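Local coordinates for putative branched chain amino acid ABC transporter, periplasmic amino acid-binding protein (Brucella ovis, PDB 4XFK) that probably binds leucine, isoleucine, valine, threonine and alanine in the periplasm for an ABC-type amino-acid transport system, at residues K108-Y112 with H128-F132; R141-V145 with A242-L246; L155-S161 with A211-F217; A326-E330 with M395-G399. The protein carries 1 engineered substitution. All coordinates share one frame; numbering follows the deposited sequence.

Overall arrangement
The four contacts lie in a periplasmic binding protein of two alpha/beta lobes. Contacts 1 and 4 occupy the lobe built on the five-stranded parallel sheet. Their centres are about 9 Å apart, and they touch where the Phe129 ring meets Ala326 and Glu330, and where its CB meets Lys396 O. Contacts 2 and 3 belong to the other lobe, centres about 14 Å apart, on the neighbouring strands 240-243 and 215-218; Phe142 and Ala242 both pack on Phe217. About 40 Å separates the centres of contacts 1 and 3. Contact 2 is nearest the middle of the chain, and its Phe245 side chain lies about 4 Å from a bound acetate and about 5 Å from a sodium ion.

Contact 1 of 4, residues K108-Y112 with H128-F132; sequences KEVLY and HFYHF
The Tyr130 ring lies with one face against Glu109, whose CB stands 3.8 Å from the ring centroid and 19° off the ring normal, a CH-pi contact. The Glu109 chain bends beyond CG, which leaves the planes of its carboxylate and of the ring 10° apart. Phe129 CD2 sits over the opposite face, holding the tyrosine ring between two neighbours. Leu111 comes to the edge of this ring instead: its CD2 is 3.9 Å from Tyr130 CD1 and 3.7 Å from Phe132 CE1, near the plane of each ring. These side chains flank the start of a parallel strand pair, 111-114 with the outermost strand 131-133, in the five-stranded sheet of one lobe of the periplasmic binding protein fold. The register is fixed by two backbone bonds, Tyr112 N to Tyr130 O at 2.8 Å and Phe132 N to Tyr112 O at 3.0 Å. Tyr112 and His131 project from the same face of the sheet and run side by side, Tyr112 CD2 being 3.6 Å from His131 CD2; their planes, 55° apart, make an oblique pair. The polar ends bond elsewhere: Tyr130 OH to Thr323, Tyr112 OH to Gln84, His131 NE2 to Asn114 and Glu109 OE2 to Gly107.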
loop_
_atom_site.group_PDB
_atom_site.type_symbol
_atom_site.label_atom_id
_atom_site.label_comp_id
_atom_site.label_asym_id
_atom_site.label_seq_id
_atom_site.Cartn_x
_atom_site.Cartn_y
_atom_site.Cartn_z
ATOM N N LYS A 108 -10.992 -25.919 -4.884
ATOM C CA LYS A 108 -11.725 -24.784 -5.431
ATOM C C LYS A 108 -11.367 -23.507 -4.677
ATOM O O LYS A 108 -12.204 -22.626 -4.495
ATOM C CB LYS A 108 -13.231 -25.014 -5.327
ATOM N N GLU A 109 -10.114 -23.407 -4.252
ATOM C CA GLU A 109 -9.673 -22.294 -3.422
ATOM C C GLU A 109 -9.722 -20.943 -4.138
ATOM O O GLU A 109 -9.561 -20.855 -5.358
ATOM C CB GLU A 109 -8.264 -22.565 -2.885
ATOM C CG GLU A 109 -8.189 -23.732 -1.906
ATOM C CD GLU A 109 -7.957 -25.080 -2.575
ATOM O OE1 GLU A 109 -8.033 -25.168 -3.820
ATOM O OE2 GLU A 109 -7.690 -26.059 -1.840
ATOM N N VAL A 110 -9.946 -19.895 -3.351
ATOM C CA VAL A 110 -9.982 -18.521 -3.831
ATOM C C VAL A 110 -8.718 -17.800 -3.368
ATOM O O VAL A 110 -8.254 -18.004 -2.238
ATOM C CB VAL A 110 -11.257 -17.814 -3.299
ATOM C CG1 VAL A 110 -11.226 -16.309 -3.550
ATOM C CG2 VAL A 110 -12.509 -18.447 -3.911
ATOM N N LEU A 111 -8.142 -16.989 -4.252
ATOM C CA LEU A 111 -6.965 -16.190 -3.925
ATOM C C LEU A 111 -7.340 -14.792 -3.470
ATOM O O LEU A 111 -8.244 -14.177 -4.027
ATOM C CB LEU A 111 -6.059 -16.052 -5.146
ATOM C CG LEU A 111 -5.134 -17.206 -5.494
ATOM C CD1 LEU A 111 -4.691 -17.105 -6.939
ATOM C CD2 LEU A 111 -3.938 -17.185 -4.549
ATOM N N TYR A 112 -6.625 -14.285 -2.471
ATOM C CA TYR A 112 -6.764 -12.891 -2.072
ATOM C C TYR A 112 -5.457 -12.170 -2.430
ATOM O O TYR A 112 -4.404 -12.421 -1.831
ATOM C CB TYR A 112 -7.093 -12.790 -0.577
ATOM C CG TYR A 112 -7.058 -11.397 0.021
ATOM C CD1 TYR A 112 -7.359 -10.262 -0.740
ATOM C CD2 TYR A 112 -6.728 -11.222 1.364
ATOM C CE1 TYR A 112 -7.307 -8.993 -0.170
ATOM C CE2 TYR A 112 -6.677 -9.974 1.925
ATOM C CZ TYR A 112 -6.963 -8.867 1.164
ATOM O OH TYR A 112 -6.892 -7.635 1.760
ATOM N N HIS A 128 -1.476 -16.854 5.354
ATOM C CA HIS A 128 -1.875 -18.153 4.821
ATOM C C HIS A 128 -1.547 -18.210 3.339
ATOM O O HIS A 128 -1.225 -17.188 2.714
ATOM C CB HIS A 128 -3.349 -18.479 5.093
ATOM C CG HIS A 128 -4.315 -17.528 4.457
ATOM N ND1 HIS A 128 -4.938 -17.784 3.251
ATOM C CD2 HIS A 128 -4.766 -16.320 4.865
ATOM C CE1 HIS A 128 -5.734 -16.771 2.951
ATOM N NE2 HIS A 128 -5.648 -15.869 3.915
ATOM N N PHE A 129 -1.608 -19.412 2.786
ATOM C CA PHE A 129 -1.074 -19.665 1.457
ATOM C C PHE A 129 -1.805 -18.897 0.357
ATOM O O PHE A 129 -1.209 -18.539 -0.649
ATOM C CB PHE A 129 -1.087 -21.167 1.167
ATOM C CG PHE A 129 -0.509 -21.530 -0.170
ATOM C CD1 PHE A 129 0.863 -21.582 -0.364
ATOM C CD2 PHE A 129 -1.341 -21.833 -1.232
ATOM C CE1 PHE A 129 1.393 -21.924 -1.604
ATOM C CE2 PHE A 129 -0.824 -22.182 -2.468
ATOM C CZ PHE A 129 0.546 -22.221 -2.659
ATOM N N TYR A 130 -3.093 -18.635 0.548
ATOM C CA TYR A 130 -3.890 -18.025 -0.518
ATOM C C TYR A 130 -4.039 -16.510 -0.385
ATOM O O TYR A 130 -4.804 -15.894 -1.122
ATOM C CB TYR A 130 -5.241 -18.745 -0.672
ATOM C CG TYR A 130 -5.077 -20.159 -1.194
ATOM C CD1 TYR A 130 -4.950 -20.406 -2.559
ATOM C CD2 TYR A 130 -4.996 -21.242 -0.325
ATOM C CE1 TYR A 130 -4.776 -21.702 -3.044
ATOM C CE2 TYR A 130 -4.819 -22.535 -0.798
ATOM C CZ TYR A 130 -4.707 -22.758 -2.152
ATOM O OH TYR A 130 -4.532 -24.048 -2.616
ATOM N N HIS A 131 -3.299 -15.923 0.552
ATOM C CA HIS A 131 -3.118 -14.479 0.615
ATOM C C HIS A 131 -1.718 -14.121 0.116
ATOM O O HIS A 131 -0.725 -14.787 0.462
ATOM C CB HIS A 131 -3.308 -13.959 2.048
ATOM C CG HIS A 131 -2.733 -12.585 2.284
ATOM N ND1 HIS A 131 -1.454 -12.394 2.759
ATOM C CD2 HIS A 131 -3.254 -11.344 2.115
ATOM C CE1 HIS A 131 -1.205 -11.098 2.859
ATOM N NE2 HIS A 131 -2.284 -10.438 2.478
ATOM N N PHE A 132 -1.650 -13.060 -0.687
ATOM C CA PHE A 132 -0.381 -12.492 -1.122
ATOM C C PHE A 132 -0.444 -10.993 -0.935
ATOM O O PHE A 132 -1.417 -10.361 -1.372
ATOM C CB PHE A 132 -0.135 -12.780 -2.605
ATOM C CG PHE A 132 0.176 -14.213 -2.910
ATOM C CD1 PHE A 132 -0.839 -15.142 -3.056
ATOM C CD2 PHE A 132 1.493 -14.632 -3.052
ATOM C CE1 PHE A 132 -0.548 -16.464 -3.346
ATOM C CE2 PHE A 132 1.788 -15.945 -3.355
ATOM C CZ PHE A 132 0.769 -16.867 -3.499
#

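Contact 2 of 4, residues R141-V145 with A242-L246; sequences RFKTV and ATSFL. Engineered in segment 141-145: Arg141 (natural residue His).
In one lobe of the periplasmic binding protein fold, helix 138-152 packs on the C-terminal end of strand 240-243 and the turn that follows it; near Phe245 lie a sodium ion and an acetate probably taken up from the crystallisation liquor. Arg141, an engineered residue in place of the natural histidine, runs past Ser244, its CD 3.6 Å from Ser244 CB. A bend at chi2 (-71°) carries its guanidinium on to Phe245. There NH2 of Arg141 meets the edge of the Phe245 ring at 3.6 Å from CE1, with the two planes 74° apart, so the ring edge is set against one face of the guanidinium. Ser244 O lies over a face as well, 3.4 Å from Arg141 NH1, but the angle is too poor for a hydrogen bond. The charged group is instead held by a salt bridge from NE to Glu118 and a bond from NH1 to Ser265 O. Phe142 points at the strand itself, with Ala242 O at its ring edge, 3.7 Å from CE1. Farther along the helix, Val145 reaches the strand through one methyl: CG2 is anti to the backbone N, which leaves it 3.8 Å from Thr243 O and 4.2 Å from Ala242 CB.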
loop_
_atom_site.group_PDB
_atom_site.type_symbol
_atom_site.label_atom_id
_atom_site.label_comp_id
_atom_site.label_asym_id
_atom_site.label_seq_id
_atom_site.Cartn_x
_atom_site.Cartn_y
_atom_site.Cartn_z
ATOM N N ARG A 141 7.563 0.381 5.671
ATOM C CA ARG A 141 7.340 1.823 5.575
ATOM C C ARG A 141 8.212 2.600 6.561
ATOM O O ARG A 141 8.889 3.567 6.193
ATOM C CB ARG A 141 5.877 2.179 5.856
ATOM C CG ARG A 141 4.871 1.769 4.791
ATOM C CD ARG A 141 4.961 2.572 3.511
ATOM N NE ARG A 141 3.801 2.265 2.681
ATOM C CZ ARG A 141 3.559 2.804 1.490
ATOM N NH1 ARG A 141 4.386 3.707 0.979
ATOM N NH2 ARG A 141 2.486 2.434 0.803
ATOM N N PHE A 142 8.177 2.193 7.827
ATOM C CA PHE A 142 8.733 3.053 8.863
ATOM C C PHE A 142 10.204 2.850 9.155
ATOM O O PHE A 142 10.882 3.788 9.556
ATOM C CB PHE A 142 7.791 3.175 10.069
ATOM C CG PHE A 142 6.606 4.014 9.730
ATOM C CD1 PHE A 142 6.672 5.398 9.847
ATOM C CD2 PHE A 142 5.486 3.443 9.137
ATOM C CE1 PHE A 142 5.616 6.193 9.447
ATOM C CE2 PHE A 142 4.421 4.237 8.723
ATOM C CZ PHE A 142 4.493 5.612 8.863
ATOM N N LYS A 143 10.726 1.662 8.873
ATOM C CA LYS A 143 12.167 1.463 8.862
ATOM C C LYS A 143 12.781 2.299 7.749
ATOM O O LYS A 143 13.729 3.055 7.964
ATOM C CB LYS A 143 12.504 -0.006 8.621
ATOM C CG LYS A 143 13.961 -0.223 8.246
ATOM C CD LYS A 143 14.223 -1.632 7.720
ATOM C CE LYS A 143 13.742 -1.824 6.279
ATOM N NZ LYS A 143 12.332 -2.300 6.191
ATOM N N THR A 144 12.233 2.167 6.536
ATOM C CA THR A 144 12.826 2.876 5.404
ATOM C C THR A 144 12.726 4.394 5.521
ATOM O O THR A 144 13.694 5.088 5.212
ATOM C CB THR A 144 12.318 2.392 4.013
ATOM O OG1 THR A 144 10.903 2.585 3.905
ATOM C CG2 THR A 144 12.654 0.921 3.771
ATOM N N VAL A 145 11.583 4.919 5.965
ATOM C CA VAL A 145 11.462 6.369 6.050
ATOM C C VAL A 145 12.457 6.936 7.063
ATOM O O VAL A 145 13.125 7.943 6.802
ATOM C CB VAL A 145 10.001 6.858 6.310
ATOM C CG1 VAL A 145 9.587 6.707 7.777
ATOM C CG2 VAL A 145 9.844 8.291 5.843
ATOM N N ALA A 242 7.140 12.528 8.872
ATOM C CA ALA A 242 7.749 11.385 8.206
ATOM C C ALA A 242 6.653 10.344 8.059
ATOM O O ALA A 242 6.136 9.840 9.057
ATOM C CB ALA A 242 8.914 10.847 9.019
ATOM N N THR A 243 6.286 10.051 6.812
ATOM C CA THR A 243 5.015 9.402 6.548
ATOM C C THR A 243 5.117 8.234 5.592
ATOM O O THR A 243 6.132 8.042 4.909
ATOM C CB THR A 243 4.019 10.392 5.899
ATOM O OG1 THR A 243 4.411 10.643 4.539
ATOM C CG2 THR A 243 3.946 11.703 6.683
ATOM N N SER A 244 4.019 7.483 5.526
ATOM C CA SER A 244 3.806 6.492 4.487
ATOM C C SER A 244 2.930 7.017 3.358
ATOM O O SER A 244 3.048 6.532 2.237
ATOM C CB SER A 244 3.162 5.237 5.083
ATOM O OG SER A 244 2.089 5.569 5.958
ATOM N N PHE A 245 2.072 8.004 3.643
ATOM C CA PHE A 245 0.983 8.341 2.711
ATOM C C PHE A 245 0.858 9.821 2.367
ATOM O O PHE A 245 -0.187 10.247 1.866
ATOM C CB PHE A 245 -0.368 7.842 3.244
ATOM C CG PHE A 245 -0.407 6.358 3.520
ATOM C CD1 PHE A 245 0.038 5.442 2.577
ATOM C CD2 PHE A 245 -0.889 5.885 4.729
ATOM C CE1 PHE A 245 0.015 4.075 2.850
ATOM C CE2 PHE A 245 -0.926 4.530 5.002
ATOM C CZ PHE A 245 -0.475 3.617 4.059
ATOM N N LEU A 246 1.914 10.609 2.572
ATOM C CA LEU A 246 1.790 12.040 2.300
ATOM C C LEU A 246 1.514 12.356 0.831
ATOM O O LEU A 246 0.931 13.399 0.532
ATOM C CB LEU A 246 3.023 12.806 2.777
ATOM C CG LEU A 246 2.882 14.328 2.817
ATOM C CD1 LEU A 246 1.800 14.770 3.793
ATOM C CD2 LEU A 246 4.210 14.970 3.158
#

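Contact 3 of 4, residues L155-S161 with A211-F217; sequences LGERAYS and ANVDTVF
Arg158 places CG beside its backbone N (chi1 -69°), extends through chi2 and folds at chi3 (68°), a course that brings the edge of its guanidinium to the carbonyls of Ala211 and Asn212. Its NE donates to Asn212 O at 2.8 Å and its NH2 to Ala211 O at 2.8 Å. Both acceptors lie close to the guanidinium plane, although neither donor lies in the plane of the carbonyl it meets. The strands involved, 158-164 and 215-218, are parallel neighbours in the sheet of one alpha/beta lobe of the periplasmic binding protein fold. Tyr160 N to Thr215 O and Phe217 N to Tyr160 O carry the pairing. On the face of Ala159, Phe217 CE2 approaches Ala159 CB at 3.7 Å. On the other, the Tyr160 ring meets Ala211 CB at its edge, 3.8 Å from CD2, while its hydroxyl bonds to Thr191. Before the pairing begins, Arg158 O accepts from Asp214 N at 2.8 Å and more weakly from Thr215 N, while Arg158 N donates to Asp214 OD2 on its anti side. One water donates to Gly156 O and Arg158 O and accepts from Thr215 OG1, 2.9 Å away.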
loop_
_atom_site.group_PDB
_atom_site.type_symbol
_atom_site.label_atom_id
_atom_site.label_comp_id
_atom_site.label_asym_id
_atom_site.label_seq_id
_atom_site.Cartn_x
_atom_site.Cartn_y
_atom_site.Cartn_z
ATOM N N LEU A 155 17.286 13.536 10.114
ATOM C CA LEU A 155 16.547 12.961 11.232
ATOM C C LEU A 155 17.079 13.497 12.569
ATOM O O LEU A 155 18.177 13.138 13.003
ATOM C CB LEU A 155 16.669 11.440 11.210
ATOM C CG LEU A 155 15.875 10.666 12.262
ATOM C CD1 LEU A 155 14.377 10.742 11.986
ATOM C CD2 LEU A 155 16.342 9.219 12.329
ATOM N N GLY A 156 16.306 14.357 13.221
ATOM C CA GLY A 156 16.685 14.880 14.523
ATOM C C GLY A 156 16.510 13.856 15.630
ATOM O O GLY A 156 15.999 12.759 15.399
ATOM N N GLU A 157 16.923 14.211 16.842
ATOM C CA GLU A 157 16.919 13.259 17.948
ATOM C C GLU A 157 15.567 13.083 18.616
ATOM O O GLU A 157 15.380 12.139 19.378
ATOM C CB GLU A 157 17.928 13.664 19.024
ATOM C CG GLU A 157 19.360 13.799 18.541
ATOM C CD GLU A 157 19.690 15.205 18.090
ATOM O OE1 GLU A 157 18.750 15.968 17.780
ATOM O OE2 GLU A 157 20.891 15.550 18.056
ATOM N N ARG A 158 14.634 13.994 18.351
ATOM C CA ARG A 158 13.352 13.975 19.044
ATOM C C ARG A 158 12.200 13.759 18.075
ATOM O O ARG A 158 12.108 14.430 17.043
ATOM C CB ARG A 158 13.147 15.269 19.829
ATOM C CG ARG A 158 14.085 15.412 21.026
ATOM C CD ARG A 158 13.957 16.770 21.698
ATOM N NE ARG A 158 12.673 16.979 22.366
ATOM C CZ ARG A 158 12.398 16.584 23.605
ATOM N NH1 ARG A 158 13.311 15.935 24.316
ATOM N NH2 ARG A 158 11.205 16.829 24.131
ATOM N N ALA A 159 11.316 12.829 18.412
ATOM C CA ALA A 159 10.224 12.481 17.517
ATOM C C ALA A 159 8.900 12.343 18.252
ATOM O O ALA A 159 8.860 12.049 19.450
ATOM C CB ALA A 159 10.542 11.200 16.768
ATOM N N TYR A 160 7.821 12.569 17.510
ATOM C CA TYR A 160 6.464 12.327 17.980
ATOM C C TYR A 160 5.874 11.232 17.092
ATOM O O TYR A 160 6.248 11.117 15.923
ATOM C CB TYR A 160 5.636 13.613 17.856
ATOM C CG TYR A 160 4.349 13.627 18.653
ATOM C CD1 TYR A 160 3.208 12.994 18.187
ATOM C CD2 TYR A 160 4.275 14.294 19.866
ATOM C CE1 TYR A 160 2.030 13.008 18.919
ATOM C CE2 TYR A 160 3.111 14.315 20.599
ATOM C CZ TYR A 160 1.991 13.672 20.125
ATOM O OH TYR A 160 0.840 13.707 20.875
ATOM N N SER A 161 4.961 10.434 17.636
ATOM C CA SER A 161 4.220 9.443 16.852
ATOM C C SER A 161 2.729 9.730 16.970
ATOM O O SER A 161 2.201 9.776 18.073
ATOM C CB SER A 161 4.523 8.033 17.368
ATOM O OG SER A 161 3.696 7.061 16.751
ATOM N N ALA A 211 5.918 18.962 22.543
ATOM C CA ALA A 211 6.902 17.893 22.646
ATOM C C ALA A 211 8.266 18.306 22.106
ATOM O O ALA A 211 9.253 17.598 22.309
ATOM C CB ALA A 211 6.402 16.640 21.946
ATOM N N ASN A 212 8.310 19.442 21.411
ATOM C CA ASN A 212 9.560 19.987 20.886
ATOM C C ASN A 212 10.321 18.964 20.045
ATOM O O ASN A 212 11.444 18.577 20.376
ATOM C CB ASN A 212 10.427 20.517 22.034
ATOM C CG ASN A 212 11.698 21.180 21.551
ATOM O OD1 ASN A 212 11.742 21.750 20.460
ATOM N ND2 ASN A 212 12.751 21.092 22.356
ATOM N N VAL A 213 9.695 18.516 18.964
ATOM C CA VAL A 213 10.254 17.441 18.162
ATOM C C VAL A 213 10.725 17.901 16.787
ATOM O O VAL A 213 10.306 18.935 16.273
ATOM C CB VAL A 213 9.240 16.288 17.997
ATOM C CG1 VAL A 213 8.895 15.681 19.357
ATOM C CG2 VAL A 213 7.978 16.765 17.278
ATOM N N ASP A 214 11.599 17.101 16.191
ATOM C CA ASP A 214 12.098 17.370 14.854
ATOM C C ASP A 214 11.269 16.650 13.794
ATOM O O ASP A 214 11.114 17.134 12.665
ATOM C CB ASP A 214 13.561 16.938 14.782
ATOM C CG ASP A 214 14.371 17.476 15.948
ATOM O OD1 ASP A 214 14.477 18.712 16.042
ATOM O OD2 ASP A 214 14.875 16.681 16.778
ATOM N N THR A 215 10.724 15.498 14.169
ATOM C CA THR A 215 10.038 14.622 13.228
ATOM C C THR A 215 8.739 14.149 13.845
ATOM O O THR A 215 8.691 13.822 15.031
ATOM C CB THR A 215 10.897 13.388 12.923
ATOM O OG1 THR A 215 12.198 13.811 12.504
ATOM C CG2 THR A 215 10.265 12.530 11.833
ATOM N N VAL A 216 7.685 14.120 13.037
ATOM C CA VAL A 216 6.410 13.534 13.437
ATOM C C VAL A 216 6.143 12.319 12.552
ATOM O O VAL A 216 5.863 12.465 11.364
ATOM C CB VAL A 216 5.249 14.533 13.299
ATOM C CG1 VAL A 216 3.943 13.872 13.740
ATOM C CG2 VAL A 216 5.539 15.799 14.109
ATOM N N PHE A 217 6.252 11.121 13.119
ATOM C CA PHE A 217 5.953 9.911 12.365
ATOM C C PHE A 217 4.456 9.661 12.352
ATOM O O PHE A 217 3.815 9.667 13.407
ATOM C CB PHE A 217 6.634 8.699 12.998
ATOM C CG PHE A 217 8.136 8.686 12.854
ATOM C CD1 PHE A 217 8.729 8.378 11.636
ATOM C CD2 PHE A 217 8.954 8.961 13.942
ATOM C CE1 PHE A 217 10.107 8.355 11.503
ATOM C CE2 PHE A 217 10.328 8.942 13.811
ATOM C CZ PHE A 217 10.907 8.637 12.596
HETATM O O HOH W 1 13.306 12.805 14.937
HETATM O O HOH W 2 14.020 15.410 11.726
#

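Contact 4 of 4, residues A326-E330 with M395-G399; sequences ALAIE and MKRPG
Arg397 and Glu330, the two residues with the most surface buried here, meet end-on in a two-bond salt bridge. Arg397 NH1 donates to Glu330 OE2 at 2.8 Å and Arg397 NH2 to Glu330 OE1 at 2.8 Å, each with an angle of 167° at the hydrogen. Both oxygens use their syn lone pairs, and both lie close to the guanidinium plane; with the carboxylate and guanidinium planes 20° apart, the two groups join as one nearly flat unit. The side chains arrive from opposite directions and in different shapes. Glu330 is extended beyond CG, whereas Arg397 is bent at both chi2 and chi3, curling its guanidinium toward the helix. The bridge ties the C-terminal tail, a loop after helix 382-385, to helix 322-331, which packs against the parallel sheet of this lobe of the periplasmic binding protein fold. Glu330 OE2 carries a second bond, to His348 NE2, so this oxygen is gripped twice, which would probably stabilise its negative charge. Leu327, next in buried surface, lies one helical turn before Glu330 and crosses the arginine, its CD2 3.5 Å from Arg397 NH2. The same methyl is 4.5 Å from Pro398 CG, a looser apolar touch.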
loop_
_atom_site.group_PDB
_atom_site.type_symbol
_atom_site.label_atom_id
_atom_site.label_comp_id
_atom_site.label_asym_id
_atom_site.label_seq_id
_atom_site.Cartn_x
_atom_site.Cartn_y
_atom_site.Cartn_z
ATOM N N ALA A 326 -1.057 -19.605 -7.520
ATOM C CA ALA A 326 -0.346 -19.230 -6.301
ATOM C C ALA A 326 1.131 -19.623 -6.356
ATOM O O ALA A 326 2.012 -18.827 -6.023
ATOM C CB ALA A 326 -1.013 -19.860 -5.087
ATOM N N LEU A 327 1.405 -20.852 -6.782
ATOM C CA LEU A 327 2.786 -21.306 -6.908
ATOM C C LEU A 327 3.528 -20.469 -7.945
ATOM O O LEU A 327 4.691 -20.128 -7.758
ATOM C CB LEU A 327 2.841 -22.793 -7.263
ATOM C CG LEU A 327 2.295 -23.725 -6.182
ATOM C CD1 LEU A 327 2.114 -25.135 -6.743
ATOM C CD2 LEU A 327 3.208 -23.749 -4.966
ATOM N N ALA A 328 2.855 -20.131 -9.039
ATOM C CA ALA A 328 3.493 -19.300 -10.053
ATOM C C ALA A 328 3.828 -17.905 -9.499
ATOM O O ALA A 328 4.862 -17.337 -9.846
ATOM C CB ALA A 328 2.624 -19.195 -11.301
ATOM N N ILE A 329 2.984 -17.357 -8.624
ATOM C CA ILE A 329 3.298 -16.063 -8.021
ATOM C C ILE A 329 4.551 -16.190 -7.155
ATOM O O ILE A 329 5.448 -15.359 -7.232
ATOM C CB ILE A 329 2.137 -15.499 -7.175
ATOM C CG1 ILE A 329 0.895 -15.256 -8.037
ATOM C CG2 ILE A 329 2.565 -14.184 -6.509
ATOM C CD1 ILE A 329 -0.359 -14.985 -7.213
ATOM N N GLU A 330 4.618 -17.246 -6.349
ATOM C CA GLU A 330 5.806 -17.496 -5.532
ATOM C C GLU A 330 7.078 -17.545 -6.364
ATOM O O GLU A 330 8.137 -17.087 -5.920
ATOM C CB GLU A 330 5.673 -18.813 -4.768
ATOM C CG GLU A 330 4.635 -18.801 -3.665
ATOM C CD GLU A 330 4.665 -20.068 -2.832
ATOM O OE1 GLU A 330 5.067 -21.128 -3.357
ATOM O OE2 GLU A 330 4.310 -20.006 -1.641
ATOM N N MET A 395 3.024 -20.848 7.534
ATOM C CA MET A 395 2.206 -21.049 6.346
ATOM C C MET A 395 2.153 -22.523 6.001
ATOM O O MET A 395 3.173 -23.207 5.984
ATOM C CB MET A 395 2.730 -20.238 5.151
ATOM C CG MET A 395 1.819 -20.271 3.908
ATOM S SD MET A 395 2.670 -19.566 2.499
ATOM C CE MET A 395 2.633 -17.847 2.958
ATOM N N LYS A 396 0.952 -23.006 5.728
ATOM C CA LYS A 396 0.777 -24.366 5.260
ATOM C C LYS A 396 1.049 -24.453 3.760
ATOM O O LYS A 396 0.555 -23.632 2.975
ATOM C CB LYS A 396 -0.632 -24.852 5.589
ATOM C CG LYS A 396 -0.923 -24.855 7.079
ATOM C CD LYS A 396 -2.352 -25.282 7.380
ATOM C CE LYS A 396 -2.644 -25.151 8.868
ATOM N NZ LYS A 396 -4.004 -25.645 9.223
ATOM N N ARG A 397 1.857 -25.429 3.366
ATOM C CA ARG A 397 2.139 -25.666 1.956
ATOM C C ARG A 397 1.017 -26.528 1.383
ATOM O O ARG A 397 0.291 -27.184 2.130
ATOM C CB ARG A 397 3.475 -26.406 1.784
ATOM C CG ARG A 397 4.714 -25.711 2.344
ATOM C CD ARG A 397 4.981 -24.382 1.685
ATOM N NE ARG A 397 4.954 -24.457 0.230
ATOM C CZ ARG A 397 4.888 -23.385 -0.554
ATOM N NH1 ARG A 397 4.847 -22.172 -0.006
ATOM N NH2 ARG A 397 4.851 -23.518 -1.876
ATOM N N PRO A 398 0.860 -26.526 0.053
ATOM C CA PRO A 398 0.002 -27.547 -0.557
ATOM C C PRO A 398 0.620 -28.918 -0.285
ATOM O O PRO A 398 1.793 -29.122 -0.605
ATOM C CB PRO A 398 0.082 -27.224 -2.049
ATOM C CG PRO A 398 0.454 -25.769 -2.106
ATOM C CD PRO A 398 1.346 -25.536 -0.921
ATOM N N GLY A 399 -0.127 -29.835 0.319
ATOM C CA GLY A 399 -1.494 -29.605 0.741
ATOM C C GLY A 399 -2.071 -30.882 1.328
ATOM O O GLY A 399 -3.236 -30.932 1.725
ATOM O OXT GLY A 399 -1.393 -31.909 1.415
#